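Local coordinates for HTH-type transcriptional regulator MmpR5 (PDB 4NB5), which binds promoter DNA directly as a homodimeric MarR-type regulator, controlling its own expression and that of the MmpS2-MmpL2, MmpS4-MmpL4 and MmpS5-MmpL5 transport systems, at residues R72-Q76 / F77-E81; E104-R107 / I108-M111. All coordinates share one frame; numbering follows the deposited sequence.

Contact 1. Residues R72-Q76 / F77-E81; sequences RMLIQ and FGFIE. With 2JT (1,3-dihydroxypropan-2-yl octadecanoate), chain E.
Leu74 O receives Phe79 N (3.0 Å) and, more weakly, Gly78 N. The stronger bond of Gly78 N goes to Ile75 O, 2.9 Å away, reached from well above the carbonyl plane. With phi positive at Gly78 (99°), these bonds back into the last turn make a Schellman motif that ends helix 64-77 and turns the chain into strand 80-83. The tight side is apolar. Leu74 CB rests on Ile80 CD1 at 3.8 Å, while Ile75 CG1 meets Ile80 CG1 at 3.6 Å, the two isoleucines crossing at about a right angle; Leu39, Leu40 and Leu43 of helix 34-45 pack on Leu74 and Ile80. In the conformer described, Met73 swings CG away from its backbone N (chi1 -176°), which carries the chain alongside the Phe77 ring; SD stands obliquely 4.9 Å from the ring centroid, a Met-aromatic contact. Met73 O lies over one ring face. The polar side is less closely packed within 72-81 and leans on other subunits: Gln76 NE2 bonds to Ser29 O of the second subunit, Glu81 OE2 to Gln22 of the third subunit. Phe77 O lies 2.8 Å from ligand O08, and Phe79 CZ packs 3.3 Å from ligand C04. Helix end and following turn thus present a carbonyl beside an aromatic ring, consistent with binding the glycerol end of an amphiphilic ester, hydroxyl and carbon skeleton alike.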
ATOM      1  N   ARG B  72      10.554  -8.877  -3.220  1.00 17.92           N
ATOM      2  CA  ARG B  72      10.290  -7.758  -2.329  1.00 15.31           C
ATOM      3  C   ARG B  72       9.708  -6.573  -3.102  1.00 14.18           C
ATOM      4  O   ARG B  72       8.781  -5.915  -2.632  1.00 20.65           O
ATOM      5  CB  ARG B  72      11.583  -7.351  -1.618  1.00 19.67           C
ATOM      6  CG  ARG B  72      11.407  -6.264  -0.565  1.00 44.20           C
ATOM      7  CD  ARG B  72      12.708  -6.019   0.191  1.00 60.46           C
ATOM      8  NE  ARG B  72      13.350  -7.279   0.569  1.00 58.44           N
ATOM      9  CZ  ARG B  72      14.591  -7.636   0.242  1.00 66.12           C
ATOM     10  NH1 ARG B  72      15.378  -6.834  -0.469  1.00 50.90           N
ATOM     11  NH2 ARG B  72      15.059  -8.813   0.640  1.00 65.40           N
ATOM     12  N   MET B  73      10.245  -6.322  -4.291  1.00 16.54           N
ATOM     13  CA  MET B  73       9.770  -5.235  -5.130  0.68 18.18           C
ATOM     14  C   MET B  73       8.323  -5.469  -5.561  1.00 18.98           C
ATOM     15  O   MET B  73       7.490  -4.568  -5.495  1.00 17.61           O
ATOM     16  CB  MET B  73      10.679  -5.111  -6.345  0.68 21.64           C
ATOM     17  CG  MET B  73      10.351  -3.957  -7.267  0.68 36.83           C
ATOM     18  SD  MET B  73      11.613  -3.724  -8.543  0.68 62.06           S
ATOM     19  CE  MET B  73      13.052  -4.486  -7.778  0.68 21.49           C
ATOM     20  N   LEU B  74       8.026  -6.684  -6.007  1.00 13.06           N
ATOM     21  CA  LEU B  74       6.677  -6.990  -6.462  1.00 11.83           C
ATOM     22  C   LEU B  74       5.671  -6.950  -5.319  1.00  8.68           C
ATOM     23  O   LEU B  74       4.494  -6.659  -5.536  1.00 13.15           O
ATOM     24  CB  LEU B  74       6.635  -8.359  -7.152  1.00 12.12           C
ATOM     25  CG  LEU B  74       7.387  -8.453  -8.481  1.00 11.21           C
ATOM     26  CD1 LEU B  74       7.324  -9.871  -9.031  1.00 10.19           C
ATOM     27  CD2 LEU B  74       6.851  -7.466  -9.511  1.00 13.44           C
ATOM     28  N   ILE B  75       6.110  -7.271  -4.104  1.00 12.95           N
ATOM     29  CA  ILE B  75       5.240  -7.139  -2.938  1.00 15.84           C
ATOM     30  C   ILE B  75       4.948  -5.648  -2.701  1.00 14.52           C
ATOM     31  O   ILE B  75       3.801  -5.262  -2.484  1.00 16.61           O
ATOM     32  CB  ILE B  75       5.878  -7.779  -1.679  1.00 15.91           C
ATOM     33  CG1 ILE B  75       5.834  -9.306  -1.792  1.00 18.24           C
ATOM     34  CG2 ILE B  75       5.152  -7.329  -0.413  1.00 17.85           C
ATOM     35  CD1 ILE B  75       6.719 -10.043  -0.783  1.00 18.13           C
ATOM     36  N   GLN B  76       5.978  -4.816  -2.780  1.00 19.47           N
ATOM     37  CA  GLN B  76       5.801  -3.379  -2.580  1.00 18.96           C
ATOM     38  C   GLN B  76       4.872  -2.795  -3.639  1.00 23.83           C
ATOM     39  O   GLN B  76       4.056  -1.929  -3.338  1.00 22.33           O
ATOM     40  CB  GLN B  76       7.148  -2.658  -2.628  1.00 18.12           C
ATOM     41  CG  GLN B  76       7.043  -1.160  -2.370  1.00 27.61           C
ATOM     42  CD  GLN B  76       8.246  -0.395  -2.883  1.00 57.50           C
ATOM     43  OE1 GLN B  76       8.691  -0.598  -4.015  1.00 72.32           O
ATOM     44  NE2 GLN B  76       8.782   0.491  -2.051  1.00 52.12           N
ATOM     45  N   PHE B  77       5.007  -3.262  -4.881  1.00 15.51           N
ATOM     46  CA  PHE B  77       4.123  -2.821  -5.960  1.00 13.75           C
ATOM     47  C   PHE B  77       2.679  -3.313  -5.773  1.00 14.89           C
ATOM     48  O   PHE B  77       1.755  -2.779  -6.392  1.00 13.86           O
ATOM     49  CB  PHE B  77       4.650  -3.270  -7.325  1.00 19.07           C
ATOM     50  CG  PHE B  77       5.910  -2.570  -7.758  1.00 28.79           C
ATOM     51  CD1 PHE B  77       6.288  -1.359  -7.195  1.00 46.75           C
ATOM     52  CD2 PHE B  77       6.718  -3.130  -8.733  1.00 35.04           C
ATOM     53  CE1 PHE B  77       7.451  -0.720  -7.604  1.00 48.66           C
ATOM     54  CE2 PHE B  77       7.879  -2.496  -9.144  1.00 61.45           C
ATOM     55  CZ  PHE B  77       8.246  -1.291  -8.577  1.00 48.98           C
ATOM     56  N   GLY B  78       2.483  -4.324  -4.934  1.00 15.00           N
ATOM     57  CA  GLY B  78       1.151  -4.778  -4.594  1.00 14.81           C
ATOM     58  C   GLY B  78       0.695  -6.002  -5.368  1.00 11.23           C
ATOM     59  O   GLY B  78      -0.456  -6.411  -5.241  1.00 14.21           O
ATOM     60  N   PHE B  79       1.584  -6.599  -6.159  1.00 12.27           N
ATOM     61  CA  PHE B  79       1.163  -7.679  -7.053  1.00  9.69           C
ATOM     62  C   PHE B  79       1.199  -9.069  -6.433  1.00 11.51           C
ATOM     63  O   PHE B  79       0.371  -9.913  -6.776  1.00 13.07           O
ATOM     64  CB  PHE B  79       2.018  -7.713  -8.326  1.00  8.64           C
ATOM     65  CG  PHE B  79       1.873  -6.495  -9.197  1.00 14.43           C
ATOM     66  CD1 PHE B  79       0.656  -6.179  -9.771  1.00 11.76           C
ATOM     67  CD2 PHE B  79       2.964  -5.683  -9.459  1.00 19.45           C
ATOM     68  CE1 PHE B  79       0.521  -5.058 -10.575  1.00 21.39           C
ATOM     69  CE2 PHE B  79       2.835  -4.564 -10.266  1.00 21.35           C
ATOM     70  CZ  PHE B  79       1.606  -4.256 -10.823  1.00 23.67           C
ATOM     71  N   ILE B  80       2.171  -9.323  -5.562  1.00 11.25           N
ATOM     72  CA  ILE B  80       2.333 -10.658  -4.995  1.00 11.02           C
ATOM     73  C   ILE B  80       2.381 -10.629  -3.477  1.00 11.63           C
ATOM     74  O   ILE B  80       2.492  -9.569  -2.864  1.00 16.33           O
ATOM     75  CB  ILE B  80       3.597 -11.373  -5.541  1.00 11.70           C
ATOM     76  CG1 ILE B  80       4.871 -10.836  -4.879  1.00 12.23           C
ATOM     77  CG2 ILE B  80       3.652 -11.253  -7.057  1.00 14.10           C
ATOM     78  CD1 ILE B  80       6.148 -11.585  -5.303  1.00 14.18           C
ATOM     79  N   GLU B  81       2.270 -11.812  -2.881  1.00 12.84           N
ATOM     80  CA  GLU B  81       2.271 -11.943  -1.431  1.00 13.47           C
ATOM     81  C   GLU B  81       3.201 -13.056  -0.995  1.00 16.81           C
ATOM     82  O   GLU B  81       3.442 -14.021  -1.728  1.00 20.12           O
ATOM     83  CB  GLU B  81       0.865 -12.226  -0.916  1.00 13.55           C
ATOM     84  CG  GLU B  81       0.258 -13.503  -1.451  1.00 17.10           C
ATOM     85  CD  GLU B  81      -1.243 -13.568  -1.248  1.00 25.42           C
ATOM     86  OE1 GLU B  81      -1.832 -12.553  -0.831  1.00 39.64           O
ATOM     87  OE2 GLU B  81      -1.833 -14.638  -1.509  1.00 28.14           O
TER
HETATM   88  C10 2JT E 201       4.252  -2.167 -13.434  1.00 41.33           C
HETATM   89  C13 2JT E 201       6.295   0.894 -15.074  1.00 54.19           C
HETATM   90  C15 2JT E 201       4.818   2.114 -16.668  1.00 40.53           C
HETATM   91  C17 2JT E 201       5.422   4.002 -18.129  1.00 33.43           C
HETATM   92  C20 2JT E 201       5.703   3.255 -21.887  1.00 32.70           C
HETATM   93  C21 2JT E 201       4.716   3.959 -22.717  1.00 31.58           C
HETATM   94  C22 2JT E 201       4.066   3.008 -23.735  1.00 35.39           C
HETATM   95  C24 2JT E 201       4.518   1.278 -25.417  1.00 40.12           C
HETATM   96  O01 2JT E 201       3.623   0.666 -12.262  1.00 82.19           O
HETATM   97  C02 2JT E 201       2.912  -0.299 -12.238  1.00 69.50           C
HETATM   98  O03 2JT E 201       2.721  -0.750 -10.978  1.00 74.38           O
HETATM   99  C04 2JT E 201       1.657  -0.954 -10.348  1.00 39.61           C
HETATM  100  C05 2JT E 201       0.547  -0.087 -10.862  1.00 42.90           C
HETATM  101  O06 2JT E 201      -0.468  -0.854 -11.371  1.00 45.91           O
HETATM  102  C07 2JT E 201       2.278  -0.555  -8.944  1.00 47.82           C
HETATM  103  O08 2JT E 201       1.433  -0.629  -8.096  1.00 19.31           O
HETATM  104  C09 2JT E 201       2.843  -1.434 -13.318  1.00 56.26           C
HETATM  105  C11 2JT E 201       5.152  -1.516 -14.499  1.00 59.74           C
HETATM  106  C12 2JT E 201       5.318   0.046 -14.225  1.00 62.73           C
HETATM  107  C14 2JT E 201       5.702   2.241 -15.431  1.00 48.05           C
HETATM  108  C16 2JT E 201       4.420   3.385 -17.251  1.00 45.21           C
HETATM  109  C18 2JT E 201       5.723   3.208 -19.302  1.00 22.50           C
HETATM  110  C19 2JT E 201       6.067   4.009 -20.580  1.00 27.31           C
HETATM  111  C23 2JT E 201       4.919   2.557 -24.836  1.00 39.70           C
HETATM  112  C25 2JT E 201       5.731   0.810 -26.221  1.00 45.09           C

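Contact 2. Residues E104-R107 / I108-M111; sequences ERER and IRAM. With 2JT (1,3-dihydroxypropan-2-yl octadecanoate), chain E.
Glu106 O accepts Ala110 N at 2.9 Å, and Arg107 O accepts Met111 N at 2.8 Å. With Ile108 N on Glu104 O and Arg109 N on Arg105 O, the longer pair, these four bonds satisfy the N-H groups of 108-111 and the carbonyls of 104-107. Glu104 OE1 takes the hydroxyl O06 of the bound ester, 3.3 Å away, a long bond. Glu106 OE2 stays 5.2 Å from Arg109 NE of its own helix and is instead salt-bridged to Arg109 of the fourth subunit. Arg109 NE pairs with Glu113, and its NH2 reaches Ile75 O of the fourth subunit; in the conformer given, Arg105 NH1 is salt-bridged to Asp116 of the fourth subunit. Bends at chi2 and chi3 (-133° and 45°) run Arg107 along the ligand, CD 3.6 Å from C05. Arg107 and Met111 cross at about a right angle, NH2 3.5 Å from Met111 CG in the conformer described. Ile108 packs on Val150 and Leu154 of helix 134-159. Ester pocket and intersubunit ion pairs meet at Glu106, whose CB lies 3.5 Å from ligand O08, in the long helix that joins the winged helix-turn-helix to the dimerization region, as in MarR-family regulators.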
ATOM      1  N   GLU B 104      -3.092  -1.276  -8.694  1.00  9.65           N
ATOM      2  CA  GLU B 104      -3.645   0.058  -8.911  1.00  9.48           C
ATOM      3  C   GLU B 104      -3.928   0.784  -7.600  1.00 13.61           C
ATOM      4  O   GLU B 104      -3.828   2.008  -7.534  1.00 14.11           O
ATOM      5  CB  GLU B 104      -4.909   0.006  -9.761  1.00 16.10           C
ATOM      6  CG  GLU B 104      -4.646   0.017 -11.255  1.00 38.60           C
ATOM      7  CD  GLU B 104      -3.863   1.243 -11.709  1.00 19.71           C
ATOM      8  OE1 GLU B 104      -2.876   1.061 -12.446  1.00 39.96           O
ATOM      9  OE2 GLU B 104      -4.234   2.375 -11.329  1.00 31.11           O
ATOM     10  N   ARG B 105      -4.294   0.056  -6.553  1.00 12.05           N
ATOM     11  CA  ARG B 105      -4.476   0.682  -5.243  0.69 10.55           C
ATOM     12  C   ARG B 105      -3.157   1.241  -4.721  1.00 15.94           C
ATOM     13  O   ARG B 105      -3.123   2.299  -4.102  1.00 12.88           O
ATOM     14  CB  ARG B 105      -5.065  -0.306  -4.238  0.69 12.82           C
ATOM     15  CG  ARG B 105      -6.495  -0.678  -4.538  0.69 16.89           C
ATOM     16  CD  ARG B 105      -6.961  -1.799  -3.642  0.69 15.68           C
ATOM     17  NE  ARG B 105      -8.094  -2.521  -4.212  0.69 24.87           N
ATOM     18  CZ  ARG B 105      -8.235  -3.842  -4.184  0.69 15.59           C
ATOM     19  NH1 ARG B 105      -7.318  -4.607  -3.609  0.69 10.77           N
ATOM     20  NH2 ARG B 105      -9.301  -4.403  -4.735  0.69 32.78           N
ATOM     21  N   GLU B 106      -2.064   0.530  -4.968  1.00  9.71           N
ATOM     22  CA  GLU B 106      -0.762   1.030  -4.563  1.00 12.99           C
ATOM     23  C   GLU B 106      -0.438   2.305  -5.347  1.00 14.92           C
ATOM     24  O   GLU B 106       0.186   3.224  -4.815  1.00 16.26           O
ATOM     25  CB  GLU B 106       0.322  -0.021  -4.781  1.00 19.41           C
ATOM     26  CG  GLU B 106       1.743   0.505  -4.645  1.00 25.35           C
ATOM     27  CD  GLU B 106       2.060   0.980  -3.241  1.00 52.56           C
ATOM     28  OE1 GLU B 106       3.167   1.517  -3.028  1.00 44.20           O
ATOM     29  OE2 GLU B 106       1.202   0.814  -2.349  1.00 46.58           O
ATOM     30  N   ARG B 107      -0.875   2.367  -6.603  1.00 13.65           N
ATOM     31  CA  ARG B 107      -0.680   3.577  -7.403  1.00 12.93           C
ATOM     32  C   ARG B 107      -1.436   4.772  -6.828  1.00 11.56           C
ATOM     33  O   ARG B 107      -0.942   5.904  -6.882  1.00 15.03           O
ATOM     34  CB  ARG B 107      -1.100   3.363  -8.854  1.00 17.81           C
ATOM     35  CG  ARG B 107      -0.013   2.746  -9.696  1.00 28.76           C
ATOM     36  CD  ARG B 107       0.163   3.469 -11.021  1.00 57.41           C
ATOM     37  NE  ARG B 107       0.183   4.928 -10.890  1.00 43.46           N
ATOM     38  CZ  ARG B 107       1.282   5.675 -10.792  1.00 49.13           C
ATOM     39  NH1 ARG B 107       2.488   5.122 -10.800  1.00 56.51           N
ATOM     40  NH2 ARG B 107       1.171   6.990 -10.685  1.00 56.22           N
ATOM     41  N   ILE B 108      -2.622   4.537  -6.278  1.00 11.17           N
ATOM     42  CA  ILE B 108      -3.359   5.605  -5.604  1.00 12.67           C
ATOM     43  C   ILE B 108      -2.510   6.176  -4.475  1.00 17.69           C
ATOM     44  O   ILE B 108      -2.396   7.394  -4.326  1.00 13.13           O
ATOM     45  CB  ILE B 108      -4.680   5.107  -5.003  1.00 17.18           C
ATOM     46  CG1 ILE B 108      -5.657   4.719  -6.111  1.00 21.11           C
ATOM     47  CG2 ILE B 108      -5.290   6.179  -4.108  1.00 22.52           C
ATOM     48  CD1 ILE B 108      -6.957   4.140  -5.589  1.00 26.63           C
ATOM     49  N   ARG B 109      -1.906   5.293  -3.686  1.00 10.42           N
ATOM     50  CA  ARG B 109      -1.027   5.731  -2.609  1.00 11.93           C
ATOM     51  C   ARG B 109       0.149   6.516  -3.166  1.00 10.05           C
ATOM     52  O   ARG B 109       0.519   7.566  -2.642  1.00 12.40           O
ATOM     53  CB  ARG B 109      -0.500   4.548  -1.805  1.00 15.98           C
ATOM     54  CG  ARG B 109       0.628   4.971  -0.891  1.00 21.76           C
ATOM     55  CD  ARG B 109       0.894   4.006   0.232  1.00 43.35           C
ATOM     56  NE  ARG B 109       1.852   4.589   1.168  1.00 46.41           N
ATOM     57  CZ  ARG B 109       2.157   4.077   2.355  1.00 49.31           C
ATOM     58  NH1 ARG B 109       1.579   2.956   2.777  1.00 31.53           N
ATOM     59  NH2 ARG B 109       3.046   4.693   3.123  1.00 23.47           N
ATOM     60  N   ALA B 110       0.755   5.990  -4.221  1.00 10.23           N
ATOM     61  CA  ALA B 110       1.891   6.649  -4.850  1.00 13.21           C
ATOM     62  C   ALA B 110       1.529   8.064  -5.307  1.00  9.28           C
ATOM     63  O   ALA B 110       2.317   9.008  -5.152  1.00 13.02           O
ATOM     64  CB  ALA B 110       2.390   5.814  -6.028  1.00 13.46           C
ATOM     65  N   MET B 111       0.336   8.235  -5.869  1.00  9.97           N
ATOM     66  CA  MET B 111      -0.069   9.548  -6.327  0.50  9.78           C
ATOM     67  C   MET B 111      -0.292  10.486  -5.138  1.00 12.63           C
ATOM     68  O   MET B 111       0.053  11.658  -5.208  1.00 13.29           O
ATOM     69  CB  MET B 111      -1.305   9.453  -7.219  0.50 12.71           C
ATOM     70  CG  MET B 111      -1.036   8.685  -8.505  0.50  9.94           C
ATOM     71  SD  MET B 111      -2.396   8.716  -9.689  0.50 23.11           S
ATOM     72  CE  MET B 111      -3.720   8.063  -8.676  0.50  9.24           C
TER
HETATM   73  C10 2JT E 201       4.252  -2.167 -13.434  1.00 41.33           C
HETATM   74  C13 2JT E 201       6.295   0.894 -15.074  1.00 54.19           C
HETATM   75  C15 2JT E 201       4.818   2.114 -16.668  1.00 40.53           C
HETATM   76  C17 2JT E 201       5.422   4.002 -18.129  1.00 33.43           C
HETATM   77  C20 2JT E 201       5.703   3.255 -21.887  1.00 32.70           C
HETATM   78  C21 2JT E 201       4.716   3.959 -22.717  1.00 31.58           C
HETATM   79  C22 2JT E 201       4.066   3.008 -23.735  1.00 35.39           C
HETATM   80  C24 2JT E 201       4.518   1.278 -25.417  1.00 40.12           C
HETATM   81  O01 2JT E 201       3.623   0.666 -12.262  1.00 82.19           O
HETATM   82  C02 2JT E 201       2.912  -0.299 -12.238  1.00 69.50           C
HETATM   83  O03 2JT E 201       2.721  -0.750 -10.978  1.00 74.38           O
HETATM   84  C04 2JT E 201       1.657  -0.954 -10.348  1.00 39.61           C
HETATM   85  C05 2JT E 201       0.547  -0.087 -10.862  1.00 42.90           C
HETATM   86  O06 2JT E 201      -0.468  -0.854 -11.371  1.00 45.91           O
HETATM   87  C07 2JT E 201       2.278  -0.555  -8.944  1.00 47.82           C
HETATM   88  O08 2JT E 201       1.433  -0.629  -8.096  1.00 19.31           O
HETATM   89  C09 2JT E 201       2.843  -1.434 -13.318  1.00 56.26           C
HETATM   90  C11 2JT E 201       5.152  -1.516 -14.499  1.00 59.74           C
HETATM   91  C12 2JT E 201       5.318   0.046 -14.225  1.00 62.73           C
HETATM   92  C14 2JT E 201       5.702   2.241 -15.431  1.00 48.05           C
HETATM   93  C16 2JT E 201       4.420   3.385 -17.251  1.00 45.21           C
HETATM   94  C18 2JT E 201       5.723   3.208 -19.302  1.00 22.50           C
HETATM   95  C19 2JT E 201       6.067   4.009 -20.580  1.00 27.31           C
HETATM   96  C23 2JT E 201       4.919   2.557 -24.836  1.00 39.70           C
HETATM   97  C25 2JT E 201       5.731   0.810 -26.221  1.00 45.09           C

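From the N terminus, the chain first reaches contact 1, where helix 64-77, which probably carries the end of the helix-turn-helix motif, turns into strand 80-83. It then returns through strand 92-95, antiparallel to 80-83, before entering helix 99-124 and contact 2. Both are local and follow in series without nesting or crossing: the first closes a tight turn, the second is a continuous run of about two helical turns and closes no loop. Their centres lie about 13 Å apart, yet they touch, Phe77 O packing 3.5 Å from Glu106 CB. The bound ester bridges them, and both meet the second subunit, so the DNA-binding lobe, the long helix and the neighbouring chain converge on one pocket.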